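Local coordinates for protein cytosine deaminase (Klebsiella pneumoniae, PDB 4R85) that probably deaminates 5-methylcytosine, and cytosine as its enzyme class implies, in an iron-bound active site of the amidohydrolase fold, at residues A370-D376 against V390-H396; R7-Q11 against Q342-D346; V120-L125 against L163-A167. All blocks are in the same frame, centred on the assembly; numbering follows the deposited sequence.

Contact 1: residues A370-D376 against V390-H396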
loop_
_atom_site.group_PDB
_atom_site.type_symbol
_atom_site.label_atom_id
_atom_site.label_comp_id
_atom_site.label_asym_id
_atom_site.label_seq_id
_atom_site.Cartn_x
_atom_site.Cartn_y
_atom_site.Cartn_z
ATOM N N ALA A 370 -23.810 3.152 20.537
ATOM C CA ALA A 370 -22.770 4.171 20.559
ATOM C C ALA A 370 -21.397 3.548 20.312
ATOM O O ALA A 370 -20.556 3.488 21.213
ATOM C CB ALA A 370 -22.795 4.928 21.881
ATOM N N ASN A 371 -21.196 3.072 19.085
ATOM C CA ASN A 371 -19.921 2.549 18.637
ATOM C C ASN A 371 -19.427 3.448 17.520
ATOM O O ASN A 371 -20.049 3.508 16.459
ATOM C CB ASN A 371 -20.084 1.130 18.084
ATOM C CG ASN A 371 -20.707 0.171 19.083
ATOM O OD1 ASN A 371 -20.684 0.407 20.290
ATOM N ND2 ASN A 371 -21.262 -0.926 18.580
ATOM N N LEU A 372 -18.321 4.145 17.752
ATOM C CA LEU A 372 -17.809 5.085 16.765
ATOM C C LEU A 372 -16.347 5.462 16.995
ATOM O O LEU A 372 -15.787 5.233 18.077
ATOM C CB LEU A 372 -18.677 6.351 16.734
ATOM C CG LEU A 372 -18.590 7.301 17.934
ATOM C CD1 LEU A 372 -19.044 8.694 17.535
ATOM C CD2 LEU A 372 -19.422 6.803 19.103
ATOM N N LEU A 373 -15.742 6.047 15.965
ATOM C CA LEU A 373 -14.358 6.480 16.009
ATOM C C LEU A 373 -14.252 7.953 15.678
ATOM O O LEU A 373 -15.103 8.514 14.977
ATOM C CB LEU A 373 -13.518 5.720 14.977
ATOM C CG LEU A 373 -13.628 4.201 14.884
ATOM C CD1 LEU A 373 -12.756 3.699 13.746
ATOM C CD2 LEU A 373 -13.239 3.538 16.200
ATOM N N ILE A 374 -13.203 8.580 16.182
ATOM C CA ILE A 374 -12.805 9.888 15.690
ATOM C C ILE A 374 -11.481 9.710 14.946
ATOM O O ILE A 374 -10.496 9.263 15.527
ATOM C CB ILE A 374 -12.657 10.905 16.827
ATOM C CG1 ILE A 374 -14.013 11.139 17.507
ATOM C CG2 ILE A 374 -12.082 12.219 16.295
ATOM C CD1 ILE A 374 -13.938 11.985 18.743
ATOM N N LEU A 375 -11.484 10.022 13.653
ATOM C CA LEU A 375 -10.317 9.853 12.784
ATOM C C LEU A 375 -9.607 11.185 12.612
ATOM O O LEU A 375 -10.261 12.217 12.519
ATOM C CB LEU A 375 -10.754 9.403 11.397
ATOM C CG LEU A 375 -10.948 7.961 10.980
ATOM C CD1 LEU A 375 -11.184 7.944 9.484
ATOM C CD2 LEU A 375 -9.724 7.121 11.349
ATOM N N ASP A 376 -8.278 11.162 12.534
ATOM C CA ASP A 376 -7.501 12.388 12.375
ATOM C C ASP A 376 -7.485 12.854 10.915
ATOM O O ASP A 376 -6.426 12.942 10.286
ATOM C CB ASP A 376 -6.074 12.187 12.891
ATOM C CG ASP A 376 -5.303 13.493 13.025
ATOM O OD1 ASP A 376 -5.939 14.567 13.146
ATOM O OD2 ASP A 376 -4.052 13.437 13.016
ATOM N N VAL A 390 -6.474 6.676 14.208
ATOM C CA VAL A 390 -7.690 6.640 15.003
ATOM C C VAL A 390 -7.373 7.266 16.345
ATOM O O VAL A 390 -6.574 6.726 17.121
ATOM C CB VAL A 390 -8.183 5.205 15.216
ATOM C CG1 VAL A 390 -9.323 5.178 16.234
ATOM C CG2 VAL A 390 -8.604 4.584 13.879
ATOM N N LEU A 391 -7.988 8.413 16.616
ATOM C CA LEU A 391 -7.674 9.166 17.818
ATOM C C LEU A 391 -8.492 8.692 19.016
ATOM O O LEU A 391 -8.025 8.735 20.151
ATOM C CB LEU A 391 -7.921 10.656 17.585
ATOM C CG LEU A 391 -7.019 11.346 16.562
ATOM C CD1 LEU A 391 -7.317 12.824 16.560
ATOM C CD2 LEU A 391 -5.538 11.097 16.859
ATOM N N THR A 392 -9.722 8.262 18.757
ATOM C CA THR A 392 -10.600 7.791 19.817
ATOM C C THR A 392 -11.462 6.664 19.284
ATOM O O THR A 392 -11.964 6.739 18.167
ATOM C CB THR A 392 -11.519 8.917 20.326
ATOM O OG1 THR A 392 -10.739 10.087 20.610
ATOM C CG2 THR A 392 -12.244 8.481 21.592
ATOM N N SER A 393 -11.601 5.602 20.069
ATOM C CA SER A 393 -12.540 4.541 19.744
ATOM C C SER A 393 -13.512 4.426 20.898
ATOM O O SER A 393 -13.104 4.259 22.048
ATOM C CB SER A 393 -11.828 3.210 19.519
ATOM O OG SER A 393 -12.744 2.207 19.109
ATOM N N ILE A 394 -14.795 4.536 20.579
ATOM C CA ILE A 394 -15.851 4.459 21.574
ATOM C C ILE A 394 -16.692 3.232 21.287
ATOM O O ILE A 394 -17.066 2.977 20.147
ATOM C CB ILE A 394 -16.723 5.729 21.559
ATOM C CG1 ILE A 394 -15.873 6.944 21.938
ATOM C CG2 ILE A 394 -17.906 5.593 22.518
ATOM C CD1 ILE A 394 -16.599 8.282 21.809
ATOM N N ARG A 395 -16.967 2.453 22.322
ATOM C CA ARG A 395 -17.727 1.228 22.152
ATOM C C ARG A 395 -18.716 1.101 23.298
ATOM O O ARG A 395 -18.332 1.187 24.459
ATOM C CB ARG A 395 -16.789 0.026 22.127
ATOM C CG ARG A 395 -17.502 -1.303 22.096
ATOM C CD ARG A 395 -16.519 -2.419 21.843
ATOM N NE ARG A 395 -17.152 -3.727 21.928
ATOM C CZ ARG A 395 -17.829 -4.285 20.933
ATOM N NH1 ARG A 395 -17.977 -3.635 19.786
ATOM N NH2 ARG A 395 -18.365 -5.489 21.085
ATOM N N HIS A 396 -19.983 0.905 22.958
ATOM C CA HIS A 396 -21.061 0.880 23.948
ATOM C C HIS A 396 -21.043 2.122 24.853
ATOM O O HIS A 396 -21.345 2.045 26.044
ATOM C CB HIS A 396 -21.013 -0.419 24.765
ATOM C CG HIS A 396 -21.060 -1.659 23.927
ATOM N ND1 HIS A 396 -20.623 -2.885 24.382
ATOM C CD2 HIS A 396 -21.494 -1.864 22.660
ATOM C CE1 HIS A 396 -20.783 -3.790 23.432
ATOM N NE2 HIS A 396 -21.311 -3.196 22.376
HETATM O O HOH W 1 -23.436 -3.312 19.780
#

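Contact 2: residues R7-Q11 against Q342-D346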
loop_
_atom_site.group_PDB
_atom_site.type_symbol
_atom_site.label_atom_id
_atom_site.label_comp_id
_atom_site.label_asym_id
_atom_site.label_seq_id
_atom_site.Cartn_x
_atom_site.Cartn_y
_atom_site.Cartn_z
ATOM N N ARG A 7 -17.109 16.247 12.067
ATOM C CA ARG A 7 -17.593 16.090 10.704
ATOM C C ARG A 7 -18.240 14.725 10.561
ATOM O O ARG A 7 -17.844 13.762 11.229
ATOM C CB ARG A 7 -16.449 16.226 9.705
ATOM C CG ARG A 7 -15.724 17.560 9.772
ATOM C CD ARG A 7 -16.492 18.655 9.077
ATOM N NE ARG A 7 -16.651 18.373 7.658
ATOM C CZ ARG A 7 -15.786 18.740 6.718
ATOM N NH1 ARG A 7 -16.030 18.433 5.451
ATOM N NH2 ARG A 7 -14.686 19.413 7.043
ATOM N N LEU A 8 -19.234 14.634 9.688
ATOM C CA LEU A 8 -19.774 13.336 9.293
ATOM C C LEU A 8 -19.446 13.126 7.824
ATOM O O LEU A 8 -19.137 14.086 7.112
ATOM C CB LEU A 8 -21.280 13.272 9.547
ATOM C CG LEU A 8 -21.659 13.365 11.028
ATOM C CD1 LEU A 8 -23.172 13.424 11.179
ATOM C CD2 LEU A 8 -21.076 12.179 11.821
ATOM N N ARG A 9 -19.486 11.878 7.372
ATOM C CA ARG A 9 -19.025 11.556 6.022
ATOM C C ARG A 9 -19.845 12.232 4.931
ATOM O O ARG A 9 -21.075 12.212 4.963
ATOM C CB ARG A 9 -18.985 10.040 5.799
ATOM C CG ARG A 9 -17.842 9.352 6.527
ATOM C CD ARG A 9 -17.685 7.907 6.065
ATOM N NE ARG A 9 -17.548 7.855 4.611
ATOM C CZ ARG A 9 -18.194 6.999 3.827
ATOM N NH1 ARG A 9 -19.023 6.104 4.357
ATOM N NH2 ARG A 9 -17.994 7.028 2.515
ATOM N N ARG A 10 -19.142 12.837 3.975
ATOM C CA ARG A 10 -19.764 13.445 2.800
ATOM C C ARG A 10 -20.769 14.546 3.138
ATOM O O ARG A 10 -21.748 14.744 2.417
ATOM C CB ARG A 10 -20.410 12.373 1.913
ATOM C CG ARG A 10 -19.421 11.328 1.414
ATOM C CD ARG A 10 -20.122 10.198 0.675
ATOM N NE ARG A 10 -20.502 10.564 -0.686
ATOM C CZ ARG A 10 -21.126 9.745 -1.529
ATOM N NH1 ARG A 10 -21.441 8.512 -1.149
ATOM N NH2 ARG A 10 -21.435 10.158 -2.750
ATOM N N GLN A 11 -20.520 15.255 4.237
ATOM C CA GLN A 11 -21.311 16.431 4.600
ATOM C C GLN A 11 -20.378 17.575 4.966
ATOM O O GLN A 11 -19.250 17.345 5.411
ATOM C CB GLN A 11 -22.250 16.125 5.764
ATOM C CG GLN A 11 -23.284 15.064 5.457
ATOM C CD GLN A 11 -24.369 14.996 6.510
ATOM O OE1 GLN A 11 -24.472 14.015 7.247
ATOM N NE2 GLN A 11 -25.189 16.040 6.583
ATOM N N GLN A 342 -13.869 10.423 -2.803
ATOM C CA GLN A 342 -14.814 11.106 -1.924
ATOM C C GLN A 342 -15.715 10.184 -1.094
ATOM O O GLN A 342 -16.300 10.624 -0.106
ATOM C CB GLN A 342 -15.681 12.085 -2.715
ATOM C CG GLN A 342 -14.976 13.386 -3.048
ATOM C CD GLN A 342 -15.951 14.541 -3.191
ATOM O OE1 GLN A 342 -15.720 15.632 -2.666
ATOM N NE2 GLN A 342 -17.054 14.303 -3.898
ATOM N N ARG A 343 -15.845 8.925 -1.504
ATOM C CA ARG A 343 -16.681 7.959 -0.775
ATOM C C ARG A 343 -15.955 6.638 -0.490
ATOM O O ARG A 343 -16.602 5.625 -0.203
ATOM C CB ARG A 343 -17.997 7.679 -1.536
ATOM C CG ARG A 343 -17.859 7.329 -3.031
ATOM C CD ARG A 343 -17.254 5.946 -3.303
ATOM N NE ARG A 343 -18.085 4.864 -2.774
ATOM C CZ ARG A 343 -18.606 3.893 -3.516
ATOM N NH1 ARG A 343 -19.371 2.962 -2.953
ATOM N NH2 ARG A 343 -18.359 3.849 -4.821
ATOM N N CYS A 344 -14.628 6.633 -0.580
ATOM C CA CYS A 344 -13.881 5.367 -0.485
ATOM C C CYS A 344 -13.998 4.679 0.872
ATOM O O CYS A 344 -13.757 3.467 0.988
ATOM C CB CYS A 344 -12.405 5.561 -0.843
ATOM S SG CYS A 344 -11.493 6.628 0.305
ATOM N N LEU A 345 -14.375 5.419 1.909
ATOM C CA LEU A 345 -14.507 4.771 3.220
ATOM C C LEU A 345 -15.669 3.765 3.276
ATOM O O LEU A 345 -15.707 2.903 4.172
ATOM C CB LEU A 345 -14.598 5.799 4.359
ATOM C CG LEU A 345 -13.285 6.516 4.707
ATOM C CD1 LEU A 345 -13.484 7.525 5.844
ATOM C CD2 LEU A 345 -12.176 5.507 5.050
ATOM N N ASP A 346 -16.594 3.862 2.318
ATOM C CA ASP A 346 -17.653 2.857 2.152
ATOM C C ASP A 346 -17.109 1.423 2.195
ATOM O O ASP A 346 -17.741 0.521 2.750
ATOM C CB ASP A 346 -18.358 3.008 0.801
ATOM C CG ASP A 346 -19.271 4.224 0.718
ATOM O OD1 ASP A 346 -19.540 4.889 1.747
ATOM O OD2 ASP A 346 -19.742 4.492 -0.409
HETATM O O HOH W 2 -21.503 6.978 1.234
HETATM O O HOH W 3 -21.808 5.403 -1.864
#

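Contact 3: residues V120-L125 against L163-A167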
loop_
_atom_site.group_PDB
_atom_site.type_symbol
_atom_site.label_atom_id
_atom_site.label_comp_id
_atom_site.label_asym_id
_atom_site.label_seq_id
_atom_site.Cartn_x
_atom_site.Cartn_y
_atom_site.Cartn_z
ATOM N N VAL A 120 -12.005 -25.957 9.693
ATOM C CA VAL A 120 -12.700 -27.057 10.366
ATOM C C VAL A 120 -12.348 -28.413 9.744
ATOM O O VAL A 120 -12.882 -29.441 10.144
ATOM C CB VAL A 120 -14.236 -26.863 10.400
ATOM C CG1 VAL A 120 -14.596 -25.580 11.153
ATOM C CG2 VAL A 120 -14.817 -26.832 8.991
ATOM N N THR A 121 -11.447 -28.415 8.765
ATOM C CA THR A 121 -10.857 -29.676 8.322
ATOM C C THR A 121 -9.716 -30.012 9.282
ATOM O O THR A 121 -8.538 -30.072 8.917
ATOM C CB THR A 121 -10.413 -29.666 6.845
ATOM O OG1 THR A 121 -9.610 -28.509 6.584
ATOM C CG2 THR A 121 -11.645 -29.656 5.920
ATOM N N ASP A 122 -10.108 -30.200 10.535
ATOM C CA ASP A 122 -9.209 -30.532 11.634
ATOM C C ASP A 122 -10.080 -31.332 12.591
ATOM O O ASP A 122 -11.005 -30.798 13.198
ATOM C CB ASP A 122 -8.664 -29.252 12.291
ATOM C CG ASP A 122 -7.660 -29.537 13.419
ATOM O OD1 ASP A 122 -7.589 -30.689 13.890
ATOM O OD2 ASP A 122 -6.936 -28.601 13.839
ATOM N N PRO A 123 -9.812 -32.638 12.703
ATOM C CA PRO A 123 -10.689 -33.513 13.488
ATOM C C PRO A 123 -10.779 -33.113 14.964
ATOM O O PRO A 123 -11.725 -33.514 15.636
ATOM C CB PRO A 123 -10.037 -34.893 13.328
ATOM C CG PRO A 123 -9.313 -34.801 12.024
ATOM C CD PRO A 123 -8.779 -33.396 11.977
ATOM N N SER A 124 -9.826 -32.325 15.455
ATOM C CA SER A 124 -9.852 -31.892 16.855
ATOM C C SER A 124 -10.777 -30.689 17.057
ATOM O O SER A 124 -11.255 -30.450 18.171
ATOM C CB SER A 124 -8.439 -31.527 17.332
ATOM O OG SER A 124 -7.985 -30.354 16.670
ATOM N N LEU A 125 -11.015 -29.942 15.978
ATOM C CA LEU A 125 -11.734 -28.664 16.033
ATOM C C LEU A 125 -11.214 -27.755 17.153
ATOM O O LEU A 125 -11.969 -26.981 17.746
ATOM C CB LEU A 125 -13.247 -28.887 16.157
ATOM C CG LEU A 125 -13.849 -29.580 14.928
ATOM C CD1 LEU A 125 -15.327 -29.896 15.117
ATOM C CD2 LEU A 125 -13.631 -28.739 13.684
ATOM N N LEU A 163 -17.690 -32.728 9.707
ATOM C CA LEU A 163 -16.949 -31.665 10.377
ATOM C C LEU A 163 -17.630 -30.308 10.207
ATOM O O LEU A 163 -17.717 -29.531 11.155
ATOM C CB LEU A 163 -15.514 -31.604 9.858
ATOM C CG LEU A 163 -14.673 -32.792 10.342
ATOM C CD1 LEU A 163 -13.391 -32.899 9.511
ATOM C CD2 LEU A 163 -14.359 -32.619 11.822
ATOM N N MET A 164 -18.112 -30.035 9.004
ATOM C CA MET A 164 -18.857 -28.790 8.746
ATOM C C MET A 164 -20.106 -28.731 9.621
ATOM O O MET A 164 -20.399 -27.710 10.236
ATOM C CB MET A 164 -19.257 -28.694 7.277
ATOM C CG MET A 164 -18.098 -28.345 6.343
ATOM S SD MET A 164 -17.517 -26.660 6.619
ATOM C CE MET A 164 -18.886 -25.704 5.911
ATOM N N THR A 165 -20.827 -29.844 9.679
ATOM C CA THR A 165 -22.067 -29.927 10.452
ATOM C C THR A 165 -21.772 -29.760 11.934
ATOM O O THR A 165 -22.457 -29.014 12.633
ATOM C CB THR A 165 -22.774 -31.272 10.192
ATOM O OG1 THR A 165 -23.041 -31.402 8.789
ATOM C CG2 THR A 165 -24.082 -31.386 10.978
ATOM N N ARG A 166 -20.742 -30.450 12.414
ATOM C CA ARG A 166 -20.359 -30.369 13.823
ATOM C C ARG A 166 -19.962 -28.939 14.185
ATOM O O ARG A 166 -20.342 -28.433 15.235
ATOM C CB ARG A 166 -19.208 -31.339 14.119
ATOM C CG ARG A 166 -18.726 -31.313 15.556
ATOM C CD ARG A 166 -19.777 -31.878 16.512
ATOM N NE ARG A 166 -19.477 -31.495 17.885
ATOM C CZ ARG A 166 -20.370 -30.996 18.729
ATOM N NH1 ARG A 166 -21.637 -30.840 18.351
ATOM N NH2 ARG A 166 -20.000 -30.669 19.960
ATOM N N ALA A 167 -19.208 -28.286 13.304
ATOM C CA ALA A 167 -18.778 -26.905 13.537
ATOM C C ALA A 167 -19.965 -25.955 13.680
ATOM O O ALA A 167 -19.973 -25.063 14.534
ATOM C CB ALA A 167 -17.870 -26.436 12.399
#

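Contact 1: residues A370-D376 against V390-H396
Leu-372 and Ile-394 face each other as a hydrogen-bonded antiparallel pair: Leu-372 N gives its hydrogen to Ile-394 O at 2.9 Å, and Ile-394 N returns one to Leu-372 O. The short axes of strands 372-375 and 390-395 approach to 4.8 Å at 170°, which establishes the antiparallel pairing. A classic beta bulge interrupts it at the other end, where Leu-391 and Thr-392 both stand opposite Ile-374. The evidence is the shared acceptor: Ile-374 O takes a firm bond from Leu-391 N at 2.9 Å and a weak one from Thr-392 N at 3.5 Å.

The middle of the contact is tight. Leu-372 and Ile-394 run alongside one another, CD2 of the leucine resting 3.8 Å from CB of the isoleucine, and Ile-374 lies beside Thr-392 on this same face. The opposite face carries Leu-373, whose CD2 comes within 3.2 Å of Ser-393 OG, and Leu-375, whose CD2 packs on Val-390 CG2.

Past Leu-372 the mutual backbone pairing gives way to a side-chain bond. Asn-371 keeps CG beside its own backbone N (chi1 -57°), a turn that brings OD1 to His-396 N at 2.8 Å with an almost straight N-H...O angle of 176°. The solvent side near exposed His-396 adds a looser link, water 1 joining Asn-371 ND2 to His-396 NE2 by weak bonds alone.

Backbone bonds between Leu-373 and Ile-49 and between Leu-375 and Leu-47 attach this pair to strand 47-57, the first of the barrel strands, while strand 398-403 flanks the other side. Leu-372 and Ile-394 are covered by Leu-19 of strand 14-20, so the pair is hydrogen-bonded to the barrel and packs against the N-terminal sheet.

Contact 2: residues R7-Q11 against Q342-D346
Arg-9 reaches Asp-346 end-on, both terminal nitrogens converging on one oxygen: NH2 lies 2.7 Å and NH1 2.9 Å from OD1. That oxygen sits within 3° of the guanidinium plane, yet the carboxylate plane is turned 79° from it. NH1 meets OD1 nearly along its C-O axis, whereas NH2 comes from above the carboxylate plane.

The arginine chain bends at chi3 (54°), carrying the flat group over Leu-345, whose CB lies 3.5 Å above the guanidinium plane near its rim. The polar edge meets the carboxylate, with NH2 shared with Asp-380, while one face packs on aliphatic carbon.

Asp-346 offers its second oxygen to its own segment. Arg-343, folded back by bends at chi2 and chi3, grips OD2 side-on through NE at 2.9 Å and NH1 at 3.0 Å. Two arginines therefore hold the carboxylate by different oxygens, a salt-bridge network that would probably stabilise its negative charge.

Arg-10 completes the contact without a direct salt bridge. Its guanidinium spreads over Arg-343 CB, which stands 3.4 Å above the plane, and NH1 is linked by water 2 to Asp-346 OD1. Water 3 donates to OD2 of the same aspartate and is weakly bound by Arg-10 NH1. Leu-8 to Gln-11 form a type II beta turn with Arg-9 and Arg-10 at its two central positions, and both side chains leave the backbone toward 342-346.

This surface contact sets the turn between strands 2-7 and 14-20 against the link between helices 338-342 and 350-355. Asp-380, the second partner of Arg-9, begins helix 380-386; Arg-9 also touches strand 47-57, while Arg-343 reaches Asp-297 in helix 293-298 and Leu-345 packs against helix 322-332.

Contact 3: residues V120-L125 against L163-A167
Leu-163, on helix 160-170 of the amidohydrolase TIM barrel, packs against the loop that joins barrel strand 111-119 to helix 126-137. Its CB starts the contact, 3.4 Å from Val-120 O. CG continues past the same carbonyl oxygen at 3.8 Å, and there the chain forks. CD1 stays 3.6 Å from Val-120 O and approaches Thr-121 CA. CD2 is also near that oxygen, at 3.9 Å, and extends to Asp-122 O and Pro-123 CA, each at 4.1 Å. The leucine thus lies along the backbone of the loop, and CD2 has only a distant meeting with Leu-125 CD2.

The two methyls of Val-120 also make contacts: CG1 rests on Ala-167 CB at 3.6 Å, while CG2 touches Met-164 SD, the two side chains crossing at about a right angle. At the outer end, Leu-125 CD1 packs on the aliphatic CG of Arg-166.

The loop has its own bracing, a type I beta turn from Asp-122 to Leu-125 overlaid by an Asx turn. Both Ser-124 N and Ser-124 OG come to Asp-122 OD1 from one face of the carboxylate, the hydroxyl at 2.8 Å.

Overall arrangement
From the N terminus, the turn at 7-11 is met by 342-346 in contact 2, a closure spanning 330 intervening residues. Contact 3 is nested inside that long loop: 120-125 meets 163-167 after 37 residues, within a strand-helix-strand-helix portion of the barrel. Contact 1 follows in series, its strands separated by 13 residues that include helix 380-386. Contacts 1 and 2 lie close, centres about 15 Å apart: contact 2 ties the N-terminal turn to the segment after helix 338-342, and contact 1 pairs two late strands that extend the barrel sheet. Contact 3 is remote, its centre about 36 Å from that of contact 1 and about 41 Å from that of contact 2.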